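Local coordinates for protein endo-1,4-beta-xylanase C (Paenibacillus barcinonensis, PDB 4XUR) that hydrolyses internal beta-1,4-xylosidic linkages in xylan, and is represented here by its second CBM22 module, a calcium-containing xylan-binding domain, at residues L70-T75 against P133-G138; V76-W81 against V169-T174; Y84-A89 against T161-V166; A89-N94 against E147-Q152. One frame throughout, in Å; residues are numbered along the deposited sequence.

Interaction 1. Residues L70-T75 against P133-G138; sequences LQKGST and PAESTG
Lys-72 and Glu-135 form a salt bridge between two surface loops, with Lys-72 NZ 3.0 Å from Glu-135 OE2. The ammonium group meets the carboxylate on the syn side of that oxygen, 26° out of its plane. A water bridges the same two residues: it accepts from Lys-72 NZ and donates to the backbone carbonyl Glu-135 O (3.1 Å), so the lysine grips the short 3-10 turn 135-137 both directly and through solvent. With CG anti to the carbonyl carbon (chi1 -67°) and the chain extended beyond it, the lysine runs out along the opposite loop, and its CD passes 3.4 Å from Glu-135 OE2. Glu-135 turns back to meet it through a bend at chi2.

Nearer the backbone, Gly-73 N makes a weak, bent hydrogen bond to Pro-133 O (3.4 Å, 130° at the hydrogen), and Lys-72 CB packs against the same carbonyl oxygen at 3.3 Å. Each loop is also braced internally. Ser-74 OG adds a hydrogen bond to Gln-71 O at 2.6 Å across the type II turn 71-74, while Ala-134 O receives both the amide and the hydroxyl of Thr-137, the latter at 2.8 Å.

The contact lies at the protein surface, and none of its residues is buried. Gly-73 and Ser-74 make further backbone bonds to Val-132, and the contact ties the turn leading into strand 75-83 to the loop that joins strands 124-131 and 139-147.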
loop_
_atom_site.group_PDB
_atom_site.type_symbol
_atom_site.label_atom_id
_atom_site.label_comp_id
_atom_site.label_asym_id
_atom_site.label_seq_id
_atom_site.Cartn_x
_atom_site.Cartn_y
_atom_site.Cartn_z
ATOM N N LEU A 70 1.149 -2.421 -16.222
ATOM C CA LEU A 70 1.493 -3.855 -16.283
ATOM C C LEU A 70 0.837 -4.570 -17.466
ATOM O O LEU A 70 -0.157 -4.117 -18.016
ATOM C CB LEU A 70 1.090 -4.545 -14.980
ATOM C CG LEU A 70 1.485 -3.834 -13.644
ATOM C CD1 LEU A 70 0.995 -4.617 -12.431
ATOM C CD2 LEU A 70 2.971 -3.628 -13.612
ATOM N N GLN A 71 1.409 -5.696 -17.806
ATOM C CA GLN A 71 0.822 -6.595 -18.802
ATOM C C GLN A 71 -0.004 -7.639 -18.073
ATOM O O GLN A 71 0.513 -8.260 -17.157
ATOM C CB GLN A 71 1.853 -7.310 -19.662
ATOM C CG GLN A 71 1.120 -8.086 -20.786
ATOM C CD GLN A 71 1.964 -9.054 -21.619
ATOM O OE1 GLN A 71 1.405 -9.687 -22.586
ATOM N NE2 GLN A 71 3.220 -9.197 -21.328
ATOM N N LYS A 72 -1.263 -7.728 -18.433
ATOM C CA LYS A 72 -2.118 -8.814 -17.917
ATOM C C LYS A 72 -1.514 -10.185 -18.285
ATOM O O LYS A 72 -0.962 -10.372 -19.380
ATOM C CB LYS A 72 -3.569 -8.671 -18.467
ATOM C CG LYS A 72 -4.339 -7.427 -17.964
ATOM C CD LYS A 72 -5.600 -7.153 -18.826
ATOM C CE LYS A 72 -6.230 -5.828 -18.451
ATOM N NZ LYS A 72 -7.348 -5.370 -19.317
ATOM N N GLY A 73 -1.559 -11.126 -17.345
ATOM C CA GLY A 73 -1.047 -12.455 -17.534
ATOM C C GLY A 73 0.425 -12.601 -17.208
ATOM O O GLY A 73 1.004 -13.646 -17.496
ATOM N N SER A 74 1.065 -11.548 -16.687
ATOM C CA SER A 74 2.479 -11.566 -16.350
ATOM C C SER A 74 2.674 -11.738 -14.873
ATOM O O SER A 74 1.739 -11.593 -14.100
ATOM C CB SER A 74 3.147 -10.259 -16.850
ATOM O OG SER A 74 2.736 -9.154 -16.045
ATOM N N THR A 75 3.941 -11.988 -14.466
ATOM C CA THR A 75 4.335 -11.963 -13.063
ATOM C C THR A 75 5.323 -10.756 -12.900
ATOM O O THR A 75 6.213 -10.517 -13.756
ATOM C CB THR A 75 5.042 -13.266 -12.690
ATOM O OG1 THR A 75 4.126 -14.340 -12.903
ATOM C CG2 THR A 75 5.506 -13.268 -11.254
ATOM N N PRO A 133 -3.649 -10.971 -13.205
ATOM C CA PRO A 133 -4.588 -11.891 -13.928
ATOM C C PRO A 133 -4.691 -11.608 -15.433
ATOM O O PRO A 133 -4.487 -10.440 -15.850
ATOM C CB PRO A 133 -5.900 -11.652 -13.246
ATOM C CG PRO A 133 -5.567 -11.123 -11.882
ATOM C CD PRO A 133 -4.327 -10.301 -12.119
ATOM N N ALA A 134 -5.036 -12.650 -16.212
ATOM C CA ALA A 134 -5.041 -12.552 -17.699
ATOM C C ALA A 134 -6.278 -11.758 -18.172
ATOM O O ALA A 134 -7.245 -11.565 -17.442
ATOM C CB ALA A 134 -4.984 -13.914 -18.321
ATOM N N GLU A 135 -6.213 -11.285 -19.430
ATOM C CA GLU A 135 -7.296 -10.497 -20.032
ATOM C C GLU A 135 -8.638 -11.161 -19.917
ATOM O O GLU A 135 -9.642 -10.529 -19.583
ATOM C CB GLU A 135 -6.888 -10.225 -21.511
ATOM C CG GLU A 135 -7.994 -9.583 -22.353
ATOM C CD GLU A 135 -8.431 -8.242 -21.892
ATOM O OE1 GLU A 135 -9.673 -8.049 -21.883
ATOM O OE2 GLU A 135 -7.564 -7.409 -21.534
ATOM N N SER A 136 -8.631 -12.457 -20.218
ATOM C CA SER A 136 -9.860 -13.235 -20.265
ATOM C C SER A 136 -10.546 -13.298 -18.905
ATOM O O SER A 136 -11.691 -13.797 -18.838
ATOM C CB SER A 136 -9.601 -14.620 -20.889
ATOM O OG SER A 136 -8.444 -15.235 -20.348
ATOM N N THR A 137 -9.883 -12.876 -17.815
ATOM C CA THR A 137 -10.579 -12.801 -16.521
ATOM C C THR A 137 -11.547 -11.625 -16.452
ATOM O O THR A 137 -12.426 -11.593 -15.591
ATOM C CB THR A 137 -9.691 -12.667 -15.277
ATOM O OG1 THR A 137 -9.006 -11.392 -15.313
ATOM C CG2 THR A 137 -8.723 -13.861 -15.118
ATOM N N GLY A 138 -11.397 -10.650 -17.339
ATOM C CA GLY A 138 -12.162 -9.409 -17.264
ATOM C C GLY A 138 -11.620 -8.406 -16.234
ATOM O O GLY A 138 -12.252 -7.362 -15.966
HETATM O O HOH W 1 -9.351 -7.524 -18.805
#

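Interaction 2. Residues V76-W81 against V169-T174; sequences VHISFW and VQITAT
Val-169 opens the pairing by setting CG2 against Phe-80 CB at 3.7 Å, while its CA-H points to Ser-79 O. Next along the strand, Gln-170 forms a hydrogen-bonded antiparallel pair with Ser-79: Ser-79 N reaches Gln-170 O at 2.9 Å, and Gln-170 N returns to Ser-79 O at the same length. The Gln-170 side chain extends away, leaving only its CB near Ser-79 OG.

Ile-171 faces Ile-78 in a non-hydrogen-bonded pair. The two side chains lie side by side and point the same way, CG1 of Ile-171 being 3.8 Å from CG1 of Ile-78. Both place CG1 beside the backbone N (chi1 -57° and -56°), and with chi2 also anti in both, the CD1 methyls come to lie alongside each other, while Ile-171 CG2 turns to Val-76 CB at 3.9 Å. Thr-172 then pairs with His-77 through two backbone bonds, the one from His-77 N to Thr-172 O being almost straight at 176°. Thr-172 OG1 sits 3.6 Å from His-77 CB; the imidazole itself is held by Asp-129 and Glu-127. At the end, Thr-174 lays CG2 3.9 Å from His-77 N, with its hydroxyl bonded to Thr-75 O.

Val-76, Ile-78 and Ile-171 thus line the buried face of the sheet, where Met-144 of strand 139-147 meets Ile-78, and His-77, Ser-79 and Thr-172 line the other: the two-faced antiparallel pairing of a beta-sandwich, the fold of CBM22 modules.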
loop_
_atom_site.group_PDB
_atom_site.type_symbol
_atom_site.label_atom_id
_atom_site.label_comp_id
_atom_site.label_asym_id
_atom_site.label_seq_id
_atom_site.Cartn_x
_atom_site.Cartn_y
_atom_site.Cartn_z
ATOM N N VAL A 76 5.110 -9.968 -11.875
ATOM C CA VAL A 76 5.890 -8.812 -11.597
ATOM C C VAL A 76 6.355 -8.850 -10.127
ATOM O O VAL A 76 5.825 -9.587 -9.343
ATOM C CB VAL A 76 5.158 -7.504 -11.973
ATOM C CG1 VAL A 76 4.833 -7.468 -13.441
ATOM C CG2 VAL A 76 3.862 -7.311 -11.179
ATOM N N HIS A 77 7.391 -8.062 -9.801
ATOM C CA HIS A 77 7.868 -7.971 -8.425
ATOM C C HIS A 77 7.511 -6.612 -7.851
ATOM O O HIS A 77 7.835 -5.605 -8.466
ATOM C CB HIS A 77 9.382 -8.190 -8.353
ATOM C CG HIS A 77 9.875 -8.445 -6.963
ATOM N ND1 HIS A 77 9.598 -9.597 -6.283
ATOM C CD2 HIS A 77 10.650 -7.691 -6.137
ATOM C CE1 HIS A 77 10.168 -9.557 -5.080
ATOM N NE2 HIS A 77 10.809 -8.412 -4.972
ATOM N N ILE A 78 6.795 -6.612 -6.728
ATOM C CA ILE A 78 6.444 -5.364 -6.046
ATOM C C ILE A 78 7.179 -5.254 -4.733
ATOM O O ILE A 78 7.214 -6.203 -3.913
ATOM C CB ILE A 78 4.940 -5.228 -5.778
ATOM C CG1 ILE A 78 4.172 -5.361 -7.062
ATOM C CG2 ILE A 78 4.658 -3.901 -5.093
ATOM C CD1 ILE A 78 2.718 -4.855 -6.999
ATOM N N SER A 79 7.683 -4.076 -4.498
ATOM C CA SER A 79 8.296 -3.726 -3.179
ATOM C C SER A 79 8.003 -2.318 -2.742
ATOM O O SER A 79 7.642 -1.451 -3.523
ATOM C CB SER A 79 9.795 -3.903 -3.265
ATOM O OG SER A 79 10.372 -2.989 -4.227
ATOM N N PHE A 80 8.140 -2.098 -1.413
ATOM C CA PHE A 80 8.053 -0.753 -0.823
ATOM C C PHE A 80 8.614 -0.771 0.575
ATOM O O PHE A 80 8.733 -1.811 1.154
ATOM C CB PHE A 80 6.627 -0.179 -0.829
ATOM C CG PHE A 80 5.637 -0.831 0.103
ATOM C CD1 PHE A 80 4.824 -1.886 -0.338
ATOM C CD2 PHE A 80 5.403 -0.314 1.394
ATOM C CE1 PHE A 80 3.828 -2.422 0.489
ATOM C CE2 PHE A 80 4.442 -0.860 2.223
ATOM C CZ PHE A 80 3.653 -1.907 1.763
ATOM N N TRP A 81 8.933 0.428 1.085
ATOM C CA TRP A 81 9.439 0.614 2.463
ATOM C C TRP A 81 8.418 1.269 3.280
ATOM O O TRP A 81 7.713 2.175 2.805
ATOM C CB TRP A 81 10.702 1.442 2.436
ATOM C CG TRP A 81 11.860 0.726 1.749
ATOM C CD1 TRP A 81 12.069 0.625 0.419
ATOM C CD2 TRP A 81 12.971 0.085 2.380
ATOM N NE1 TRP A 81 13.182 -0.111 0.156
ATOM C CE2 TRP A 81 13.755 -0.477 1.344
ATOM C CE3 TRP A 81 13.309 -0.176 3.694
ATOM C CZ2 TRP A 81 14.935 -1.175 1.607
ATOM C CZ3 TRP A 81 14.482 -0.881 3.945
ATOM C CH2 TRP A 81 15.247 -1.399 2.915
ATOM N N VAL A 169 8.441 2.895 -3.476
ATOM C CA VAL A 169 7.568 1.862 -4.037
ATOM C C VAL A 169 8.078 1.590 -5.446
ATOM O O VAL A 169 8.316 2.533 -6.225
ATOM C CB VAL A 169 6.114 2.338 -4.148
ATOM C CG1 VAL A 169 5.277 1.213 -4.706
ATOM C CG2 VAL A 169 5.565 2.751 -2.789
ATOM N N GLN A 170 8.290 0.323 -5.758
ATOM C CA GLN A 170 8.803 -0.058 -7.039
ATOM C C GLN A 170 8.130 -1.320 -7.518
ATOM O O GLN A 170 7.888 -2.240 -6.744
ATOM C CB GLN A 170 10.310 -0.238 -6.935
ATOM C CG GLN A 170 11.016 -0.466 -8.261
ATOM C CD GLN A 170 12.549 -0.340 -8.126
ATOM O OE1 GLN A 170 13.050 0.734 -7.889
ATOM N NE2 GLN A 170 13.274 -1.457 -8.275
ATOM N N ILE A 171 7.830 -1.380 -8.836
ATOM C CA ILE A 171 7.419 -2.625 -9.448
ATOM C C ILE A 171 8.377 -2.961 -10.627
ATOM O O ILE A 171 8.720 -2.090 -11.377
ATOM C CB ILE A 171 6.002 -2.541 -10.047
ATOM C CG1 ILE A 171 4.990 -2.128 -8.945
ATOM C CG2 ILE A 171 5.612 -3.847 -10.658
ATOM C CD1 ILE A 171 3.529 -1.939 -9.367
ATOM N N THR A 172 8.791 -4.193 -10.756
ATOM C CA THR A 172 9.745 -4.546 -11.739
ATOM C C THR A 172 9.346 -5.815 -12.445
ATOM O O THR A 172 8.652 -6.626 -11.927
ATOM C CB THR A 172 11.156 -4.651 -11.114
ATOM O OG1 THR A 172 11.094 -5.524 -10.003
ATOM C CG2 THR A 172 11.656 -3.268 -10.620
ATOM N N ALA A 173 9.803 -5.913 -13.695
ATOM C CA ALA A 173 9.644 -7.112 -14.505
ATOM C C ALA A 173 10.453 -8.286 -14.020
ATOM O O ALA A 173 11.473 -8.100 -13.342
ATOM C CB ALA A 173 10.099 -6.767 -15.945
ATOM N N THR A 174 10.000 -9.479 -14.367
ATOM C CA THR A 174 10.605 -10.745 -13.962
ATOM C C THR A 174 10.817 -11.651 -15.187
ATOM O O THR A 174 10.307 -11.306 -16.304
ATOM C CB THR A 174 9.719 -11.574 -13.003
ATOM O OG1 THR A 174 8.540 -12.032 -13.690
ATOM C CG2 THR A 174 9.329 -10.757 -11.785
#

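Interaction 3. Residues Y84-A89 against T161-V166; sequences YDEGPA and TIPFYV
The ring of Tyr-165 has Asp-85 OD1 at its edge, in plane; the carboxylate is turned 66° from the ring, with Asp-85 OD2 3.7 Å from Tyr-165 CE1. The phenol hydroxyl of Tyr-165 is bonded to Lys-51. At the edge of the Tyr-84 ring, also in plane, sit two carbonyl oxygens of its own loop, Glu-86 O and Pro-88 O. The Tyr-84 hydroxyl donates to Pro-88 O at 2.9 Å from above the carbonyl plane, 62° out of it and off the lone-pair direction, and it links the ring to the far end of its own loop.

Farther out, Glu-86 crosses the Pro-163 ring at about a right angle, its OE2 3.6 Å from Pro-163 CD. Ile-162 is the buried part of the contact: it points its CB toward the loop and rests CG2 3.7 Å from Glu-86 O, a buried oxygen without a polar partner, and 4.1 Å from Pro-88 CD. Tyr-84 CB and Phe-164 CB meet at 4.0 Å.

No hydrogen bond joins the two segments; side-chain packing holds them. The arrangement is that of a connecting loop at the end of a beta-sandwich: residues 84-89 link strand 75-83 to strand 90-101 and pack over the start of strand 164-173.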
loop_
_atom_site.group_PDB
_atom_site.type_symbol
_atom_site.label_atom_id
_atom_site.label_comp_id
_atom_site.label_asym_id
_atom_site.label_seq_id
_atom_site.Cartn_x
_atom_site.Cartn_y
_atom_site.Cartn_z
ATOM N N TYR A 84 6.625 3.397 10.992
ATOM C CA TYR A 84 5.706 4.065 11.910
ATOM C C TYR A 84 6.543 4.587 13.116
ATOM O O TYR A 84 7.499 4.007 13.460
ATOM C CB TYR A 84 4.580 3.111 12.338
ATOM C CG TYR A 84 4.909 2.085 13.421
ATOM C CD1 TYR A 84 5.622 0.911 13.117
ATOM C CD2 TYR A 84 4.564 2.323 14.740
ATOM C CE1 TYR A 84 5.887 -0.044 14.079
ATOM C CE2 TYR A 84 4.850 1.368 15.729
ATOM C CZ TYR A 84 5.557 0.255 15.434
ATOM O OH TYR A 84 5.843 -0.668 16.420
ATOM N N ASP A 85 6.115 5.713 13.674
ATOM C CA ASP A 85 6.847 6.296 14.828
ATOM C C ASP A 85 5.931 6.783 16.000
ATOM O O ASP A 85 6.286 7.730 16.680
ATOM C CB ASP A 85 7.822 7.396 14.342
ATOM C CG ASP A 85 7.149 8.589 13.686
ATOM O OD1 ASP A 85 5.936 8.862 13.950
ATOM O OD2 ASP A 85 7.835 9.300 12.897
ATOM N N GLU A 86 4.828 6.078 16.237
ATOM C CA GLU A 86 4.055 6.213 17.476
ATOM C C GLU A 86 3.288 4.952 17.838
ATOM O O GLU A 86 2.920 4.163 16.987
ATOM C CB GLU A 86 3.164 7.463 17.425
ATOM C CG GLU A 86 1.987 7.397 16.505
ATOM C CD GLU A 86 1.132 8.644 16.547
ATOM O OE1 GLU A 86 1.652 9.752 16.260
ATOM O OE2 GLU A 86 -0.068 8.503 16.845
ATOM N N GLY A 87 3.032 4.746 19.119
ATOM C CA GLY A 87 2.219 3.625 19.557
ATOM C C GLY A 87 3.034 2.412 20.039
ATOM O O GLY A 87 4.003 2.585 20.782
ATOM N N PRO A 88 2.684 1.191 19.587
ATOM C CA PRO A 88 3.287 0.010 20.144
ATOM C C PRO A 88 4.747 -0.106 19.764
ATOM O O PRO A 88 5.257 0.688 18.953
ATOM C CB PRO A 88 2.501 -1.140 19.501
ATOM C CG PRO A 88 2.028 -0.558 18.180
ATOM C CD PRO A 88 1.722 0.881 18.514
ATOM N N ALA A 89 5.402 -1.082 20.359
ATOM C CA ALA A 89 6.848 -1.334 20.171
ATOM C C ALA A 89 7.127 -2.033 18.832
ATOM O O ALA A 89 8.140 -1.787 18.210
ATOM C CB ALA A 89 7.336 -2.227 21.339
ATOM N N THR A 161 -4.614 1.175 14.309
ATOM C CA THR A 161 -4.932 2.310 13.441
ATOM C C THR A 161 -3.901 3.417 13.500
ATOM O O THR A 161 -4.207 4.581 13.232
ATOM C CB THR A 161 -6.378 2.844 13.668
ATOM O OG1 THR A 161 -6.524 3.204 15.035
ATOM C CG2 THR A 161 -7.429 1.837 13.245
ATOM N N ILE A 162 -2.695 3.079 13.942
ATOM C CA ILE A 162 -1.657 4.035 13.997
ATOM C C ILE A 162 -1.309 4.604 12.616
ATOM O O ILE A 162 -1.429 3.901 11.593
ATOM C CB ILE A 162 -0.335 3.475 14.624
ATOM C CG1 ILE A 162 0.097 2.204 13.901
ATOM C CG2 ILE A 162 -0.509 3.260 16.108
ATOM C CD1 ILE A 162 1.575 2.184 13.657
ATOM N N PRO A 163 -0.889 5.897 12.551
ATOM C CA PRO A 163 -0.413 6.445 11.286
ATOM C C PRO A 163 0.897 5.806 10.861
ATOM O O PRO A 163 1.639 5.278 11.709
ATOM C CB PRO A 163 -0.185 7.930 11.599
ATOM C CG PRO A 163 0.169 7.932 13.064
ATOM C CD PRO A 163 -0.656 6.827 13.695
ATOM N N PHE A 164 1.205 5.809 9.563
ATOM C CA PHE A 164 2.443 5.243 9.076
ATOM C C PHE A 164 2.832 5.828 7.700
ATOM O O PHE A 164 2.033 6.439 7.038
ATOM C CB PHE A 164 2.414 3.705 9.015
ATOM C CG PHE A 164 1.428 3.124 8.019
ATOM C CD1 PHE A 164 1.767 3.001 6.710
ATOM C CD2 PHE A 164 0.185 2.715 8.440
ATOM C CE1 PHE A 164 0.850 2.471 5.809
ATOM C CE2 PHE A 164 -0.719 2.146 7.554
ATOM C CZ PHE A 164 -0.354 2.048 6.226
ATOM N N TYR A 165 4.096 5.645 7.384
ATOM C CA TYR A 165 4.759 6.185 6.191
ATOM C C TYR A 165 5.072 5.072 5.232
ATOM O O TYR A 165 5.413 3.982 5.657
ATOM C CB TYR A 165 6.101 6.865 6.567
ATOM C CG TYR A 165 5.928 7.957 7.632
ATOM C CD1 TYR A 165 5.879 7.614 8.995
ATOM C CD2 TYR A 165 5.727 9.277 7.249
ATOM C CE1 TYR A 165 5.701 8.627 9.982
ATOM C CE2 TYR A 165 5.525 10.288 8.196
ATOM C CZ TYR A 165 5.544 9.935 9.567
ATOM O OH TYR A 165 5.342 10.917 10.512
ATOM N N VAL A 166 4.949 5.350 3.931
ATOM C CA VAL A 166 5.557 4.489 2.912
ATOM C C VAL A 166 6.442 5.295 1.953
ATOM O O VAL A 166 6.230 6.499 1.811
ATOM C CB VAL A 166 4.531 3.705 2.026
ATOM C CG1 VAL A 166 3.651 2.802 2.897
ATOM C CG2 VAL A 166 3.671 4.626 1.198
#

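Interaction 4. Residues A89-N94 against E147-Q152; sequences ATQVIN and ETPWKQ. With XYP (beta-D-xylopyranose), chain D; XYP (beta-D-xylopyranose), chain B.
Asn-94 and Glu-147 form the tight end of this contact, an antiparallel hydrogen-bonded pair in which Asn-94 N meets Glu-147 O at 2.8 Å, nearly straight at 176°, and Glu-147 N returns to Asn-94 O at 3.1 Å. Beside it Ile-93 CD1 presses on Thr-148 CG2 (3.6 Å), and the Val-92 side chain crosses Pro-149 obliquely, CG1 3.6 Å from Pro-149 CG. The Asn-94 amide lies across the same proline, ND2 3.6 Å from Pro-149 CA, while its OD1 is bonded to Ser-115.

Glu-147 pairs through its backbone, but its side chain goes to the sugar. CG lies between the backbone N and the carbonyl carbon (chi1 64°), and the extended chain beyond it carries the carboxylate to one xylose, accepting from O2 at OE1 (2.5 Å) and from O3 at OE2 (2.8 Å); Ser-96 also bonds OE2. Beyond Pro-149 the backbones separate, and the exposed Trp-150 makes no contact with 89-94. It has O5 of that xylose over one face, offset toward the rim, with its CH2 3.6 Å from O3 of the next xylose. A carboxylate gripping two hydroxyls beside an aromatic platform is characteristic of carbohydrate-binding clefts, and here it forms part of the xylan-binding site.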
loop_
_atom_site.group_PDB
_atom_site.type_symbol
_atom_site.label_atom_id
_atom_site.label_comp_id
_atom_site.label_asym_id
_atom_site.label_seq_id
_atom_site.Cartn_x
_atom_site.Cartn_y
_atom_site.Cartn_z
ATOM N N ALA A 89 5.402 -1.082 20.359
ATOM C CA ALA A 89 6.848 -1.334 20.171
ATOM C C ALA A 89 7.127 -2.033 18.832
ATOM O O ALA A 89 8.140 -1.787 18.210
ATOM C CB ALA A 89 7.336 -2.227 21.339
ATOM N N THR A 90 6.206 -2.906 18.433
ATOM C CA THR A 90 6.214 -3.525 17.104
ATOM C C THR A 90 4.803 -3.516 16.497
ATOM O O THR A 90 3.786 -3.507 17.221
ATOM C CB THR A 90 6.708 -4.993 17.137
ATOM O OG1 THR A 90 5.712 -5.850 17.723
ATOM C CG2 THR A 90 8.001 -5.078 17.869
ATOM N N GLN A 91 4.728 -3.581 15.139
ATOM C CA GLN A 91 3.435 -3.713 14.500
ATOM C C GLN A 91 3.652 -4.348 13.068
ATOM O O GLN A 91 4.595 -4.003 12.407
ATOM C CB GLN A 91 2.773 -2.333 14.405
ATOM C CG GLN A 91 1.463 -2.252 13.602
ATOM C CD GLN A 91 0.351 -3.074 14.208
ATOM O OE1 GLN A 91 -0.005 -2.856 15.369
ATOM N NE2 GLN A 91 -0.224 -4.007 13.433
ATOM N N VAL A 92 2.722 -5.205 12.685
ATOM C CA VAL A 92 2.720 -5.816 11.346
ATOM C C VAL A 92 2.153 -4.801 10.361
ATOM O O VAL A 92 1.132 -4.160 10.642
ATOM C CB VAL A 92 1.809 -7.080 11.326
ATOM C CG1 VAL A 92 1.662 -7.585 9.921
ATOM C CG2 VAL A 92 2.401 -8.114 12.316
ATOM N N ILE A 93 2.767 -4.697 9.195
ATOM C CA ILE A 93 2.130 -3.947 8.074
ATOM C C ILE A 93 2.039 -4.913 6.890
ATOM O O ILE A 93 2.942 -5.667 6.653
ATOM C CB ILE A 93 2.940 -2.696 7.696
ATOM C CG1 ILE A 93 2.785 -1.621 8.764
ATOM C CG2 ILE A 93 2.434 -2.084 6.400
ATOM C CD1 ILE A 93 1.437 -0.909 8.784
ATOM N N ASN A 94 0.938 -4.841 6.166
ATOM C CA ASN A 94 0.695 -5.775 5.073
ATOM C C ASN A 94 0.763 -5.000 3.779
ATOM O O ASN A 94 0.343 -3.829 3.700
ATOM C CB ASN A 94 -0.734 -6.379 5.220
ATOM C CG ASN A 94 -0.842 -7.379 6.375
ATOM O OD1 ASN A 94 0.159 -7.719 7.023
ATOM N ND2 ASN A 94 -2.056 -7.835 6.653
ATOM N N GLU A 147 -1.649 -1.643 4.576
ATOM C CA GLU A 147 -2.633 -1.654 5.658
ATOM C C GLU A 147 -2.073 -2.429 6.846
ATOM O O GLU A 147 -1.005 -2.972 6.797
ATOM C CB GLU A 147 -3.911 -2.309 5.205
ATOM C CG GLU A 147 -3.769 -3.791 4.838
ATOM C CD GLU A 147 -5.062 -4.394 4.382
ATOM O OE1 GLU A 147 -6.180 -3.879 4.724
ATOM O OE2 GLU A 147 -4.982 -5.421 3.673
ATOM N N THR A 148 -2.834 -2.447 7.941
ATOM C CA THR A 148 -2.541 -3.365 9.076
ATOM C C THR A 148 -3.462 -4.609 9.001
ATOM O O THR A 148 -4.444 -4.663 8.266
ATOM C CB THR A 148 -2.672 -2.640 10.432
ATOM O OG1 THR A 148 -3.868 -1.864 10.485
ATOM C CG2 THR A 148 -1.547 -1.728 10.584
ATOM N N PRO A 149 -3.094 -5.634 9.763
ATOM C CA PRO A 149 -3.904 -6.895 9.601
ATOM C C PRO A 149 -5.387 -6.730 9.873
ATOM O O PRO A 149 -5.797 -6.064 10.778
ATOM C CB PRO A 149 -3.240 -7.821 10.633
ATOM C CG PRO A 149 -1.825 -7.383 10.691
ATOM C CD PRO A 149 -1.907 -5.863 10.567
ATOM N N TRP A 150 -6.200 -7.379 9.035
ATOM C CA TRP A 150 -7.631 -7.257 9.000
ATOM C C TRP A 150 -8.423 -7.855 10.186
ATOM O O TRP A 150 -7.982 -8.844 10.713
ATOM C CB TRP A 150 -7.988 -8.084 7.748
ATOM C CG TRP A 150 -9.308 -8.509 7.699
ATOM C CD1 TRP A 150 -9.801 -9.814 7.859
ATOM C CD2 TRP A 150 -10.402 -7.671 7.475
ATOM N NE1 TRP A 150 -11.179 -9.787 7.745
ATOM C CE2 TRP A 150 -11.570 -8.478 7.511
ATOM C CE3 TRP A 150 -10.531 -6.303 7.295
ATOM C CZ2 TRP A 150 -12.829 -7.946 7.325
ATOM C CZ3 TRP A 150 -11.739 -5.793 7.125
ATOM C CH2 TRP A 150 -12.899 -6.596 7.123
ATOM N N LYS A 151 -9.547 -7.304 10.662
ATOM C CA LYS A 151 -9.749 -5.910 11.137
ATOM C C LYS A 151 -10.214 -5.882 12.657
ATOM O O LYS A 151 -9.374 -5.657 13.529
ATOM C CB LYS A 151 -10.692 -5.103 10.272
ATOM C CG LYS A 151 -10.955 -3.716 10.858
ATOM C CD LYS A 151 -12.054 -2.938 10.173
ATOM C CE LYS A 151 -13.066 -3.845 9.455
ATOM N NZ LYS A 151 -14.461 -3.289 9.377
ATOM N N GLN A 152 -11.476 -6.063 13.080
ATOM C CA GLN A 152 -12.761 -6.072 12.431
ATOM C C GLN A 152 -13.420 -4.879 13.141
ATOM O O GLN A 152 -13.222 -4.760 14.356
ATOM C CB GLN A 152 -13.497 -7.364 12.831
ATOM C CG GLN A 152 -12.784 -8.707 12.556
ATOM C CD GLN A 152 -12.819 -9.641 13.789
ATOM O OE1 GLN A 152 -12.375 -9.259 14.887
ATOM N NE2 GLN A 152 -13.324 -10.859 13.608
HETATM C C1 XYP D . -10.454 -5.560 3.179
HETATM C C2 XYP D . -9.065 -5.690 3.803
HETATM C C3 XYP D . -8.306 -6.897 3.264
HETATM C C4 XYP D . -9.205 -8.154 3.348
HETATM C C5 XYP D . -10.589 -7.891 2.749
HETATM O O2 XYP D . -8.298 -4.536 3.485
HETATM O O3 XYP D . -7.130 -7.125 4.001
HETATM O O4 XYP D . -8.537 -9.197 2.600
HETATM O O5 XYP D . -11.204 -6.802 3.405
HETATM C C1 XYP B . -13.594 -1.582 2.238
HETATM C C2 XYP B . -14.287 -2.699 2.957
HETATM C C3 XYP B . -13.346 -3.510 3.796
HETATM C C4 XYP B . -12.139 -3.940 2.937
HETATM C C5 XYP B . -11.533 -2.747 2.214
HETATM O O2 XYP B . -15.345 -2.131 3.809
HETATM O O3 XYP B . -13.979 -4.682 4.294
HETATM O O4 XYP B . -11.174 -4.503 3.774
HETATM O O5 XYP B . -12.515 -2.114 1.411
#

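In the fold
All four contacts belong to one beta-sandwich domain. Interactions 1 and 3 lie on opposite sides of the chain's centre, their centres about 34 Å apart, with interaction 2 along the sheet between them. Interactions 1 and 2 meet where Leu-70 packs on Ile-171 and Val-76. Interaction 4 lies on strand 90-101 in the other sheet, where strand 139-147 runs out into a loop, about 10 Å from interaction 3 between centres. Along the chain, 76-81/169-174 encloses 84-89/161-166, which encloses 89-94/147-152, whereas interaction 1 alternates with all three. Interaction 4, which holds Glu-147 and Trp-150 of the xylan site, touches interaction 3 through Ile-93 and Phe-164, and 3 shares strand 164-173 with 2.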